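Long-range contacts in secreted protein (Streptomyces lividans TK24, PDB 5LXZ), which probably acts as a copper-radical oxidase of the galactose oxidase family (AA5), oxidising its substrate at a mononuclear copper site: residues Thr74-Phe79 with Asp225-Asp230; Glu190-Val195 with Asn205-Ala210; Pro399-Gly404 with Asn446-Val451; Ile557-Lys562 with Thr571-Lys576. The protein carries 1 engineered substitution. All blocks are in the same frame, centred on the assembly; numbering follows the deposited sequence.

Four contacts sample the separate parts of a mostly beta chain. Interaction 1 comes first along the sequence and ties an inter-strand loop to a sheet that is probably a propeller blade; interaction 2 is nested inside the loop it closes, in the beta barrel domain, with centres about 34 Å apart. Interactions 3 and 4 follow in series, the former between successive sheets of the Kelch region and the latter in the C-terminal Early set domain, about 31 Å apart between centres. Interactions 2 and 4 are the most distant pair, about 53 Å between centres and on opposite sides of the chain's centre. None touches another, so each holds its own region together locally.

Interaction 1 of 4, residues Thr74-Phe79 with Asp225-Asp230; sequences TPSDLF and DAFEFD
S76 and P75 pack against D225 and F227 where the loop between strands 69-71 and 81-85 meets strand 226-230, consistent with a link between neighbouring blades of a beta-propeller. The polar bond across the contact runs from S76 OG to D225 OD2 (2.6 Å); it meets the carboxylate oxygen on its anti side, 21° out of the carboxylate plane. S76 OG also lies at the edge of the F227 ring, 3.5 Å from F227 CZ. P75 CG approaches the ring obliquely, 3.4 Å from F227 CE2, while L78 CD2 reaches F227 CE1 at 4.0 Å. S76 OG stands anti to its carbonyl carbon (chi1 -63°), which carries it across to both partners. Farther out, Y236 of strand 235-238 touches P75 and L78, and backbone bonds to I93 and G95 hold F227 and D225 in the sheet. Behind S76, D77 points away from strand 226-230, and its OD2 is hydrogen-bonded to S45 OG; it is the centre of an inverse gamma turn, and its OD1 accepts a weak 3.5 Å bond from F79 N.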
loop_
_atom_site.group_PDB
_atom_site.type_symbol
_atom_site.label_atom_id
_atom_site.label_comp_id
_atom_site.label_asym_id
_atom_site.label_seq_id
_atom_site.Cartn_x
_atom_site.Cartn_y
_atom_site.Cartn_z
ATOM N N THR A 74 17.171 -3.050 12.567
ATOM C CA THR A 74 15.839 -3.499 12.186
ATOM C C THR A 74 15.560 -4.810 12.894
ATOM O O THR A 74 16.162 -5.834 12.557
ATOM C CB THR A 74 15.731 -3.594 10.673
ATOM O OG1 THR A 74 16.120 -2.315 10.163
ATOM C CG2 THR A 74 14.307 -3.919 10.246
ATOM N N PRO A 75 14.627 -4.804 13.859
ATOM C CA PRO A 75 14.468 -5.953 14.756
ATOM C C PRO A 75 13.720 -7.162 14.201
ATOM O O PRO A 75 13.847 -8.285 14.739
ATOM C CB PRO A 75 13.695 -5.332 15.931
ATOM C CG PRO A 75 12.852 -4.288 15.272
ATOM C CD PRO A 75 13.799 -3.664 14.290
ATOM N N SER A 76 12.927 -6.965 13.148
ATOM C CA SER A 76 12.088 -8.017 12.572
ATOM C C SER A 76 12.028 -7.789 11.075
ATOM O O SER A 76 12.444 -6.744 10.606
ATOM C CB SER A 76 10.639 -7.946 13.116
ATOM O OG SER A 76 10.658 -8.176 14.493
ATOM N N ASP A 77 11.467 -8.751 10.365
ATOM C CA ASP A 77 11.333 -8.619 8.920
ATOM C C ASP A 77 10.132 -7.726 8.587
ATOM O O ASP A 77 9.041 -8.233 8.328
ATOM C CB ASP A 77 11.220 -9.948 8.191
ATOM C CG ASP A 77 11.603 -9.820 6.746
ATOM O OD1 ASP A 77 11.729 -8.660 6.302
ATOM O OD2 ASP A 77 11.816 -10.843 6.052
ATOM N N LEU A 78 10.411 -6.432 8.524
ATOM C CA LEU A 78 9.377 -5.391 8.323
ATOM C C LEU A 78 8.977 -5.179 6.887
ATOM O O LEU A 78 8.167 -4.320 6.589
ATOM C CB LEU A 78 9.822 -4.094 8.939
ATOM C CG LEU A 78 10.095 -4.206 10.418
ATOM C CD1 LEU A 78 10.479 -2.832 10.934
ATOM C CD2 LEU A 78 8.947 -4.838 11.196
ATOM N N PHE A 79 9.496 -5.994 6.000
ATOM C CA PHE A 79 8.972 -6.133 4.671
ATOM C C PHE A 79 7.537 -6.661 4.870
ATOM O O PHE A 79 7.320 -7.482 5.712
ATOM C CB PHE A 79 9.947 -7.135 3.960
ATOM C CG PHE A 79 9.444 -7.761 2.710
ATOM C CD1 PHE A 79 8.760 -7.041 1.758
ATOM C CD2 PHE A 79 9.712 -9.124 2.468
ATOM C CE1 PHE A 79 8.334 -7.646 0.593
ATOM C CE2 PHE A 79 9.264 -9.734 1.339
ATOM C CZ PHE A 79 8.582 -8.993 0.383
ATOM N N ASP A 225 4.316 -8.945 14.984
ATOM C CA ASP A 225 5.138 -7.898 15.561
ATOM C C ASP A 225 4.638 -6.501 15.266
ATOM O O ASP A 225 4.204 -6.226 14.135
ATOM C CB ASP A 225 6.573 -7.965 15.039
ATOM C CG ASP A 225 7.261 -9.297 15.304
ATOM O OD1 ASP A 225 6.609 -10.363 15.372
ATOM O OD2 ASP A 225 8.515 -9.274 15.394
ATOM N N ALA A 226 4.761 -5.610 16.228
ATOM C CA ALA A 226 4.461 -4.208 16.047
ATOM C C ALA A 226 5.447 -3.308 16.734
ATOM O O ALA A 226 5.935 -3.618 17.858
ATOM C CB ALA A 226 3.071 -3.902 16.525
ATOM N N PHE A 227 5.717 -2.159 16.120
ATOM C CA PHE A 227 6.669 -1.207 16.666
ATOM C C PHE A 227 6.144 0.201 16.424
ATOM O O PHE A 227 5.343 0.418 15.527
ATOM C CB PHE A 227 8.012 -1.310 15.921
ATOM C CG PHE A 227 8.643 -2.660 15.977
ATOM C CD1 PHE A 227 8.280 -3.657 15.090
ATOM C CD2 PHE A 227 9.523 -2.967 17.012
ATOM C CE1 PHE A 227 8.836 -4.926 15.173
ATOM C CE2 PHE A 227 10.049 -4.253 17.109
ATOM C CZ PHE A 227 9.724 -5.206 16.193
ATOM N N GLU A 228 6.614 1.153 17.203
ATOM C CA GLU A 228 6.515 2.541 16.836
ATOM C C GLU A 228 7.896 3.006 16.417
ATOM O O GLU A 228 8.839 2.855 17.177
ATOM C CB GLU A 228 5.973 3.382 17.955
ATOM C CG GLU A 228 4.511 3.117 18.289
ATOM C CD GLU A 228 3.963 4.058 19.353
ATOM O OE1 GLU A 228 4.608 5.111 19.632
ATOM O OE2 GLU A 228 2.880 3.790 19.915
ATOM N N PHE A 229 8.055 3.555 15.220
ATOM C CA PHE A 229 9.337 4.127 14.854
ATOM C C PHE A 229 9.332 5.559 15.364
ATOM O O PHE A 229 8.468 6.358 14.982
ATOM C CB PHE A 229 9.586 4.134 13.345
ATOM C CG PHE A 229 10.953 4.617 13.009
ATOM C CD1 PHE A 229 12.037 3.727 13.140
ATOM C CD2 PHE A 229 11.220 5.959 12.699
ATOM C CE1 PHE A 229 13.330 4.145 12.878
ATOM C CE2 PHE A 229 12.545 6.359 12.463
ATOM C CZ PHE A 229 13.575 5.452 12.540
ATOM N N ASP A 230 10.299 5.884 16.217
ATOM C CA ASP A 230 10.427 7.206 16.800
ATOM C C ASP A 230 11.414 8.005 15.938
ATOM O O ASP A 230 12.605 7.663 15.885
ATOM C CB ASP A 230 10.918 7.033 18.248
ATOM C CG ASP A 230 11.151 8.339 18.964
ATOM O OD1 ASP A 230 11.423 9.357 18.331
ATOM O OD2 ASP A 230 11.083 8.300 20.217
#

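Interaction 2 of 4, residues Glu190-Val195 with Asn205-Ala210; sequences EDNYRV and NTYGIA. With PO4 (phosphate ion), chain F; EDO (1,2-ethanediol), chain Q.
Y193 and G208, with D191 and A210, form the tight part of an antiparallel pairing between strands 191-195 and 206-210 in the beta barrel domain. Y193 N donates to G208 O at 2.7 Å from above the carbonyl plane, and G208 N returns a 2.9 Å bond to Y193 O, in plane and on a lone pair. D191 N donates to A210 O (3.0 Å) and A210 N to D191 O (3.2 Å). With no side chain at G208, the backbones draw close beside Y193 CB. The ring of Y193 goes on to A210, CE1 lying 3.8 Å from A210 CB, and its hydroxyl bonds N138. On the face of N192 and I209, the N192 side chain crosses that of Y207 at about a right angle, its amide plane turned only 20° from that of the ring, ND2 coming in obliquely, 3.5 Å from Y207 CD2, while OD1 bonds K136. The V195 end is looser: a water joins the strands, accepting from V195 N and donating to T206 O (2.6 Å). At the partly exposed margin beside A210, E190, extended with CG opposite its backbone N, lays CG against I209 CG2 (3.8 Å) and sends OE1 to Q211. An alanine at E190 is likely to uncover I209 CG2 and leave Q211 NE2 without this acceptor. Direct backbone bonds thus fix the register from D191/A210 to Y193/G208, while water takes over at V195; a phosphate, probably from the crystallisation liquor, is held by R194 NE and NH2.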
loop_
_atom_site.group_PDB
_atom_site.type_symbol
_atom_site.label_atom_id
_atom_site.label_comp_id
_atom_site.label_asym_id
_atom_site.label_seq_id
_atom_site.Cartn_x
_atom_site.Cartn_y
_atom_site.Cartn_z
ATOM N N GLU A 190 -8.092 -16.726 -4.059
ATOM C CA GLU A 190 -8.379 -17.859 -3.207
ATOM C C GLU A 190 -9.596 -18.631 -3.705
ATOM O O GLU A 190 -10.598 -18.041 -4.121
ATOM C CB GLU A 190 -8.684 -17.346 -1.813
ATOM C CG GLU A 190 -9.026 -18.405 -0.776
ATOM C CD GLU A 190 -9.464 -17.801 0.534
ATOM O OE1 GLU A 190 -8.680 -16.990 1.060
ATOM O OE2 GLU A 190 -10.561 -18.183 1.035
ATOM N N ASP A 191 -9.560 -19.946 -3.559
ATOM C CA ASP A 191 -10.738 -20.765 -3.746
ATOM C C ASP A 191 -10.727 -21.913 -2.729
ATOM O O ASP A 191 -9.719 -22.162 -2.097
ATOM C CB ASP A 191 -10.884 -21.271 -5.192
ATOM C CG ASP A 191 -12.315 -21.604 -5.585
ATOM O OD1 ASP A 191 -13.290 -21.401 -4.771
ATOM O OD2 ASP A 191 -12.481 -22.068 -6.741
ATOM N N ASN A 192 -11.892 -22.507 -2.571
ATOM C CA ASN A 192 -12.116 -23.722 -1.814
ATOM C C ASN A 192 -12.120 -24.843 -2.814
ATOM O O ASN A 192 -12.814 -24.755 -3.866
ATOM C CB ASN A 192 -13.459 -23.608 -1.088
ATOM C CG ASN A 192 -13.780 -24.761 -0.194
ATOM O OD1 ASN A 192 -13.744 -25.899 -0.597
ATOM N ND2 ASN A 192 -14.240 -24.439 1.016
ATOM N N TYR A 193 -11.361 -25.891 -2.527
ATOM C CA TYR A 193 -11.088 -26.949 -3.476
ATOM C C TYR A 193 -11.712 -28.247 -3.031
ATOM O O TYR A 193 -11.531 -28.646 -1.890
ATOM C CB TYR A 193 -9.567 -27.158 -3.653
ATOM C CG TYR A 193 -8.975 -26.045 -4.470
ATOM C CD1 TYR A 193 -8.739 -24.791 -3.896
ATOM C CD2 TYR A 193 -8.721 -26.189 -5.807
ATOM C CE1 TYR A 193 -8.240 -23.742 -4.643
ATOM C CE2 TYR A 193 -8.241 -25.146 -6.578
ATOM C CZ TYR A 193 -7.993 -23.909 -5.999
ATOM O OH TYR A 193 -7.556 -22.860 -6.813
ATOM N N ARG A 194 -12.414 -28.914 -3.931
ATOM C CA ARG A 194 -12.958 -30.239 -3.710
ATOM C C ARG A 194 -11.843 -31.263 -3.896
ATOM O O ARG A 194 -11.101 -31.172 -4.819
ATOM C CB ARG A 194 -14.104 -30.500 -4.706
ATOM C CG ARG A 194 -14.987 -31.682 -4.277
ATOM C CD ARG A 194 -16.050 -31.987 -5.331
ATOM N NE ARG A 194 -15.498 -32.660 -6.489
ATOM C CZ ARG A 194 -15.332 -33.980 -6.613
ATOM N NH1 ARG A 194 -15.607 -34.786 -5.612
ATOM N NH2 ARG A 194 -14.834 -34.476 -7.732
ATOM N N VAL A 195 -11.751 -32.229 -2.985
ATOM C CA VAL A 195 -10.803 -33.329 -3.113
ATOM C C VAL A 195 -11.452 -34.456 -3.880
ATOM O O VAL A 195 -12.408 -35.070 -3.394
ATOM C CB VAL A 195 -10.378 -33.842 -1.735
ATOM C CG1 VAL A 195 -9.355 -34.976 -1.891
ATOM C CG2 VAL A 195 -9.811 -32.700 -0.909
ATOM N N ASN A 205 -16.058 -33.592 5.152
ATOM C CA ASN A 205 -15.107 -33.151 6.145
ATOM C C ASN A 205 -13.742 -32.711 5.629
ATOM O O ASN A 205 -12.954 -32.187 6.402
ATOM C CB ASN A 205 -14.867 -34.312 7.120
ATOM C CG ASN A 205 -16.103 -34.680 7.947
ATOM O OD1 ASN A 205 -16.971 -33.860 8.179
ATOM N ND2 ASN A 205 -16.159 -35.931 8.405
ATOM N N THR A 206 -13.435 -32.949 4.356
ATOM C CA THR A 206 -12.101 -32.699 3.846
ATOM C C THR A 206 -12.215 -31.774 2.636
ATOM O O THR A 206 -12.933 -32.098 1.692
ATOM C CB THR A 206 -11.391 -34.006 3.415
ATOM O OG1 THR A 206 -11.713 -35.037 4.353
ATOM C CG2 THR A 206 -9.891 -33.814 3.358
ATOM N N TYR A 207 -11.519 -30.644 2.703
ATOM C CA TYR A 207 -11.459 -29.738 1.522
ATOM C C TYR A 207 -10.184 -28.934 1.577
ATOM O O TYR A 207 -9.516 -28.876 2.599
ATOM C CB TYR A 207 -12.674 -28.812 1.498
ATOM C CG TYR A 207 -12.809 -27.957 2.707
ATOM C CD1 TYR A 207 -13.450 -28.441 3.859
ATOM C CD2 TYR A 207 -12.256 -26.691 2.758
ATOM C CE1 TYR A 207 -13.547 -27.661 4.976
ATOM C CE2 TYR A 207 -12.350 -25.912 3.892
ATOM C CZ TYR A 207 -12.985 -26.409 5.000
ATOM O OH TYR A 207 -13.075 -25.591 6.112
ATOM N N GLY A 208 -9.849 -28.277 0.471
ATOM C CA GLY A 208 -8.650 -27.478 0.392
ATOM C C GLY A 208 -8.984 -26.012 0.314
ATOM O O GLY A 208 -10.092 -25.657 -0.142
ATOM N N ILE A 209 -8.084 -25.204 0.800
ATOM C CA ILE A 209 -8.102 -23.742 0.529
ATOM C C ILE A 209 -6.751 -23.348 0.001
ATOM O O ILE A 209 -5.732 -23.661 0.610
ATOM C CB ILE A 209 -8.423 -22.902 1.775
ATOM C CG1 ILE A 209 -9.757 -23.331 2.373
ATOM C CG2 ILE A 209 -8.412 -21.402 1.427
ATOM C CD1 ILE A 209 -10.987 -22.811 1.694
ATOM N N ALA A 210 -6.702 -22.613 -1.111
ATOM C CA ALA A 210 -5.451 -22.135 -1.613
ATOM C C ALA A 210 -5.648 -20.716 -2.073
ATOM O O ALA A 210 -6.721 -20.398 -2.566
ATOM C CB ALA A 210 -4.986 -22.968 -2.780
HETATM P P PO4 F . -15.501 -31.526 -9.986
HETATM O O1 PO4 F . -15.182 -33.003 -10.176
HETATM O O2 PO4 F . -14.940 -31.067 -8.678
HETATM O O3 PO4 F . -14.932 -30.773 -11.197
HETATM O O4 PO4 F . -16.970 -31.331 -10.010
HETATM C C1 EDO Q . -14.038 -16.515 2.832
HETATM O O1 EDO Q . -14.959 -15.614 2.223
HETATM C C2 EDO Q . -12.732 -16.328 2.093
HETATM O O2 EDO Q . -11.567 -16.790 2.772
HETATM O O HOH W 1 -13.665 -32.242 -0.803
#

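Interaction 3 of 4, residues Pro399-Gly404 with Asn446-Val451; sequences PSLEKG and NEFERV. With EDO (1,2-ethanediol), chain H.
This is a mainly apolar surface contact between successive four-stranded sheets of the Kelch propeller: P399 and L401, in the loop leaving strand 395-397, lean on F448 of strand 447-450, an outermost strand of the next sheet. P399 lies over one face of the F448 ring in a CH-pi contact, its CG 4.2 Å from the ring centroid and 28° off the normal, with CB 3.8 Å from F448 CD2. L401 CD2 comes in obliquely, 3.8 Å from F448 CE2, and S400 O sits at the ring edge, 3.6 Å from F448 CD2. The ring is brought there by a CG placed beside the backbone N and opposite the carbonyl carbon (chi1 -81°). At the start of the strand N446 and E447 both face H442 in a G1 beta bulge. N446 OD1 touches P399 CD at 3.5 Å and accepts a hydrogen bond from Y441 OH of strand 438-442. A valine in place of N446 would probably leave Y441 OH without this mate and strain the positive-phi backbone of the bulge. Farther along, E402 OE1 and R450 NH1 are 4.4 Å apart, charges near each other but not a salt bridge; E402 bonds Q437 and R450 pairs with D453. With no hydrogen bond crossing between the segments, cohesion rests on proline and leucine packed against one aromatic ring.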
loop_
_atom_site.group_PDB
_atom_site.type_symbol
_atom_site.label_atom_id
_atom_site.label_comp_id
_atom_site.label_asym_id
_atom_site.label_seq_id
_atom_site.Cartn_x
_atom_site.Cartn_y
_atom_site.Cartn_z
ATOM N N PRO A 399 -9.703 11.223 -16.529
ATOM C CA PRO A 399 -8.865 11.100 -17.708
ATOM C C PRO A 399 -8.098 9.798 -17.733
ATOM O O PRO A 399 -7.691 9.264 -16.672
ATOM C CB PRO A 399 -7.900 12.303 -17.579
ATOM C CG PRO A 399 -7.805 12.515 -16.116
ATOM C CD PRO A 399 -9.156 12.201 -15.557
ATOM N N SER A 400 -7.841 9.294 -18.927
ATOM C CA SER A 400 -7.097 8.067 -19.071
ATOM C C SER A 400 -5.607 8.239 -19.276
ATOM O O SER A 400 -5.159 9.257 -19.808
ATOM C CB SER A 400 -7.644 7.234 -20.216
ATOM O OG SER A 400 -8.962 6.840 -19.907
ATOM N N LEU A 401 -4.864 7.219 -18.873
ATOM C CA LEU A 401 -3.477 7.038 -19.223
ATOM C C LEU A 401 -3.411 6.537 -20.662
ATOM O O LEU A 401 -4.445 6.171 -21.253
ATOM C CB LEU A 401 -2.847 6.016 -18.291
ATOM C CG LEU A 401 -2.937 6.356 -16.806
ATOM C CD1 LEU A 401 -2.624 5.143 -15.950
ATOM C CD2 LEU A 401 -2.021 7.507 -16.455
ATOM N N GLU A 402 -2.222 6.494 -21.221
ATOM C CA GLU A 402 -2.041 5.965 -22.581
ATOM C C GLU A 402 -2.122 4.443 -22.603
ATOM O O GLU A 402 -2.671 3.888 -23.544
ATOM C CB GLU A 402 -0.733 6.459 -23.230
ATOM C CG GLU A 402 -0.490 5.903 -24.639
ATOM C CD GLU A 402 0.904 6.100 -25.195
ATOM O OE1 GLU A 402 1.809 6.538 -24.483
ATOM O OE2 GLU A 402 1.087 5.805 -26.417
ATOM N N LYS A 403 -1.586 3.768 -21.595
ATOM C CA LYS A 403 -1.442 2.328 -21.576
ATOM C C LYS A 403 -2.010 1.817 -20.273
ATOM O O LYS A 403 -2.012 2.537 -19.302
ATOM C CB LYS A 403 0.047 1.967 -21.609
ATOM C CG LYS A 403 0.711 2.381 -22.915
ATOM C CD LYS A 403 2.200 2.200 -22.828
ATOM C CE LYS A 403 2.836 2.717 -24.107
ATOM N NZ LYS A 403 4.274 2.403 -24.154
ATOM N N GLY A 404 -2.441 0.577 -20.274
ATOM C CA GLY A 404 -2.817 -0.071 -19.041
ATOM C C GLY A 404 -1.613 -0.081 -18.122
ATOM O O GLY A 404 -0.503 -0.396 -18.519
ATOM N N ASN A 446 -9.622 18.502 -14.537
ATOM C CA ASN A 446 -9.844 17.060 -14.711
ATOM C C ASN A 446 -9.104 16.459 -15.881
ATOM O O ASN A 446 -9.597 15.536 -16.539
ATOM C CB ASN A 446 -11.344 16.748 -14.749
ATOM C CG ASN A 446 -11.659 15.285 -14.467
ATOM O OD1 ASN A 446 -10.958 14.589 -13.736
ATOM N ND2 ASN A 446 -12.740 14.824 -15.023
ATOM N N GLU A 447 -7.877 16.940 -16.099
ATOM C CA GLU A 447 -7.046 16.419 -17.163
ATOM C C GLU A 447 -5.660 16.085 -16.685
ATOM O O GLU A 447 -5.193 16.619 -15.689
ATOM C CB GLU A 447 -6.924 17.442 -18.312
ATOM C CG GLU A 447 -8.261 17.842 -18.948
ATOM C CD GLU A 447 -8.838 16.833 -19.903
ATOM O OE1 GLU A 447 -8.507 15.622 -19.861
ATOM O OE2 GLU A 447 -9.685 17.259 -20.746
ATOM N N PHE A 448 -4.999 15.244 -17.458
ATOM C CA PHE A 448 -3.574 14.944 -17.304
ATOM C C PHE A 448 -2.745 15.830 -18.225
ATOM O O PHE A 448 -3.144 16.121 -19.352
ATOM C CB PHE A 448 -3.271 13.509 -17.719
ATOM C CG PHE A 448 -3.570 12.466 -16.678
ATOM C CD1 PHE A 448 -2.995 12.539 -15.435
ATOM C CD2 PHE A 448 -4.297 11.328 -17.014
ATOM C CE1 PHE A 448 -3.211 11.534 -14.500
ATOM C CE2 PHE A 448 -4.528 10.329 -16.086
ATOM C CZ PHE A 448 -3.968 10.431 -14.836
ATOM N N GLU A 449 -1.588 16.222 -17.712
ATOM C CA GLU A 449 -0.543 16.919 -18.468
ATOM C C GLU A 449 0.669 16.011 -18.412
ATOM O O GLU A 449 1.136 15.686 -17.333
ATOM C CB GLU A 449 -0.242 18.257 -17.815
ATOM C CG GLU A 449 0.977 18.978 -18.365
ATOM C CD GLU A 449 1.380 20.183 -17.525
ATOM O OE1 GLU A 449 0.780 20.438 -16.459
ATOM O OE2 GLU A 449 2.361 20.888 -17.918
ATOM N N ARG A 450 1.178 15.572 -19.547
ATOM C CA ARG A 450 2.411 14.832 -19.576
ATOM C C ARG A 450 3.596 15.718 -19.179
ATOM O O ARG A 450 3.708 16.870 -19.599
ATOM C CB ARG A 450 2.607 14.291 -20.977
ATOM C CG ARG A 450 3.710 13.324 -21.075
ATOM C CD ARG A 450 3.298 11.894 -20.844
ATOM N NE ARG A 450 4.483 11.167 -21.239
ATOM C CZ ARG A 450 4.693 10.505 -22.356
ATOM N NH1 ARG A 450 3.721 10.304 -23.241
ATOM N NH2 ARG A 450 5.881 9.975 -22.555
ATOM N N VAL A 451 4.460 15.180 -18.343
ATOM C CA VAL A 451 5.676 15.860 -17.910
ATOM C C VAL A 451 6.906 15.004 -18.257
ATOM O O VAL A 451 6.772 14.074 -19.020
ATOM C CB VAL A 451 5.596 16.316 -16.452
ATOM C CG1 VAL A 451 4.522 17.387 -16.280
ATOM C CG2 VAL A 451 5.398 15.126 -15.467
HETATM C C1 EDO H . -12.437 12.811 -18.771
HETATM O O1 EDO H . -13.714 12.571 -18.171
HETATM C C2 EDO H . -11.798 13.974 -18.028
HETATM O O2 EDO H . -10.816 14.670 -18.802
#

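Interaction 4 of 4, residues Ile557-Lys562 with Thr571-Lys576; sequences IALDFK and TVPSGK. With EDO (1,2-ethanediol), chain K.
A water donates to T571 O at 2.7 Å and accepts from D560 N at 2.9 Å, bridging the two backbones in place of a direct bond. On the other side of this pair, T571 N donates to D560 O (3.0 Å, N-H...O angle 155°), the donor tilted 26° from the carbonyl plane. The pairing of the two strands is therefore already opening here, as the chain leaves strand 567-571. L559 CB also lies against T571 O, at 3.6 Å. Beyond it the contact becomes apolar and centres on P573. L559 crosses this proline at about a right angle, its CD2 pressed to 3.4 Å from P573 CD, tighter than usual for two carbons; a CG anti to the carbonyl carbon (chi1 -52°) sends the leucine that way. I557 CG2 meets P573 CG at 3.7 Å, and A558 O lies 3.5 Å from the same CG while accepting a hydrogen bond from Q361. Q361, from the loop between strands 353-356 and 364-368, also touches I557 and P573, and so brings a loop of the neighbouring four-stranded sheet, probably a propeller blade, against this edge. T571 OG1 bonds S524, and the backbone of V572 bonds G522 and G523. A hairpin whose second strand runs into a loop with P573 packed on the first strand fits the immunoglobulin-like sandwich of the galactose oxidase-type Early set domain.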
loop_
_atom_site.group_PDB
_atom_site.type_symbol
_atom_site.label_atom_id
_atom_site.label_comp_id
_atom_site.label_asym_id
_atom_site.label_seq_id
_atom_site.Cartn_x
_atom_site.Cartn_y
_atom_site.Cartn_z
ATOM N N ILE A 557 -4.881 19.414 2.864
ATOM C CA ILE A 557 -6.009 20.121 3.457
ATOM C C ILE A 557 -5.841 21.603 3.183
ATOM O O ILE A 557 -4.801 22.179 3.467
ATOM C CB ILE A 557 -6.041 19.853 4.958
ATOM C CG1 ILE A 557 -6.230 18.337 5.188
ATOM C CG2 ILE A 557 -7.141 20.668 5.637
ATOM C CD1 ILE A 557 -5.643 17.873 6.482
ATOM N N ALA A 558 -6.866 22.227 2.606
ATOM C CA ALA A 558 -6.775 23.699 2.420
ATOM C C ALA A 558 -6.916 24.464 3.707
ATOM O O ALA A 558 -7.794 24.144 4.494
ATOM C CB ALA A 558 -7.885 24.127 1.472
ATOM N N LEU A 559 -6.101 25.497 3.893
ATOM C CA LEU A 559 -6.221 26.383 5.059
ATOM C C LEU A 559 -6.634 27.778 4.627
ATOM O O LEU A 559 -6.102 28.317 3.682
ATOM C CB LEU A 559 -4.915 26.525 5.805
ATOM C CG LEU A 559 -4.123 25.314 6.250
ATOM C CD1 LEU A 559 -3.111 25.625 7.340
ATOM C CD2 LEU A 559 -4.995 24.180 6.674
ATOM N N ASP A 560 -7.563 28.345 5.380
ATOM C CA ASP A 560 -7.872 29.761 5.223
ATOM C C ASP A 560 -6.663 30.548 5.733
ATOM O O ASP A 560 -5.933 30.114 6.608
ATOM C CB ASP A 560 -9.123 30.126 6.026
ATOM C CG ASP A 560 -10.396 29.601 5.406
ATOM O OD1 ASP A 560 -10.412 29.256 4.220
ATOM O OD2 ASP A 560 -11.408 29.573 6.129
ATOM N N PHE A 561 -6.429 31.725 5.149
ATOM C CA PHE A 561 -5.287 32.534 5.562
ATOM C C PHE A 561 -5.553 34.015 5.328
ATOM O O PHE A 561 -6.399 34.376 4.541
ATOM C CB PHE A 561 -4.039 32.154 4.787
ATOM C CG PHE A 561 -4.125 32.427 3.311
ATOM C CD1 PHE A 561 -4.630 31.490 2.431
ATOM C CD2 PHE A 561 -3.657 33.626 2.797
ATOM C CE1 PHE A 561 -4.679 31.741 1.069
ATOM C CE2 PHE A 561 -3.718 33.881 1.439
ATOM C CZ PHE A 561 -4.228 32.949 0.580
ATOM N N LYS A 562 -4.767 34.810 6.026
ATOM C CA LYS A 562 -4.757 36.273 5.815
ATOM C C LYS A 562 -3.306 36.748 5.795
ATOM O O LYS A 562 -2.496 36.360 6.608
ATOM C CB LYS A 562 -5.560 36.969 6.908
ATOM C CG LYS A 562 -7.062 36.976 6.673
ATOM N N THR A 571 -5.386 29.372 9.412
ATOM C CA THR A 571 -6.329 28.758 10.352
ATOM C C THR A 571 -6.559 27.317 9.909
ATOM O O THR A 571 -6.870 27.062 8.777
ATOM C CB THR A 571 -7.656 29.548 10.404
ATOM O OG1 THR A 571 -7.362 30.920 10.773
ATOM C CG2 THR A 571 -8.616 28.990 11.425
ATOM N N VAL A 572 -6.397 26.402 10.849
ATOM C CA VAL A 572 -6.577 24.992 10.581
ATOM C C VAL A 572 -8.069 24.690 10.621
ATOM O O VAL A 572 -8.756 25.067 11.563
ATOM C CB VAL A 572 -5.813 24.151 11.626
ATOM C CG1 VAL A 572 -6.032 22.661 11.394
ATOM C CG2 VAL A 572 -4.316 24.427 11.545
ATOM N N PRO A 573 -8.570 23.929 9.642
ATOM C CA PRO A 573 -9.974 23.575 9.661
ATOM C C PRO A 573 -10.368 22.739 10.881
ATOM O O PRO A 573 -9.537 22.076 11.487
ATOM C CB PRO A 573 -10.124 22.678 8.429
ATOM C CG PRO A 573 -9.095 23.126 7.524
ATOM C CD PRO A 573 -7.948 23.611 8.351
ATOM N N SER A 574 -11.645 22.794 11.212
ATOM C CA SER A 574 -12.236 21.932 12.200
ATOM C C SER A 574 -12.421 20.510 11.663
ATOM O O SER A 574 -12.675 20.309 10.490
ATOM C CB SER A 574 -13.596 22.434 12.616
ATOM O OG SER A 574 -13.460 23.702 13.280
ATOM N N GLY A 575 -12.403 19.559 12.587
ATOM C CA GLY A 575 -12.852 18.197 12.344
ATOM C C GLY A 575 -11.681 17.219 12.339
ATOM O O GLY A 575 -10.861 17.258 11.438
ATOM N N LYS A 576 -11.573 16.387 13.365
ATOM C CA LYS A 576 -10.552 15.366 13.482
ATOM C C LYS A 576 -10.646 14.279 12.409
ATOM O O LYS A 576 -9.677 13.587 12.165
ATOM C CB LYS A 576 -10.664 14.759 14.891
ATOM C CG LYS A 576 -9.565 13.814 15.317
ATOM C CD LYS A 576 -9.727 13.438 16.817
ATOM C CE LYS A 576 -8.869 12.271 17.214
ATOM N NZ LYS A 576 -7.442 12.616 17.232
HETATM C C1 EDO K . -7.993 27.805 -0.059
HETATM O O1 EDO K . -7.542 27.187 -1.265
HETATM C C2 EDO K . -6.955 28.746 0.575
HETATM O O2 EDO K . -5.729 28.083 0.995
HETATM O O HOH W 2 -9.144 26.883 7.383
#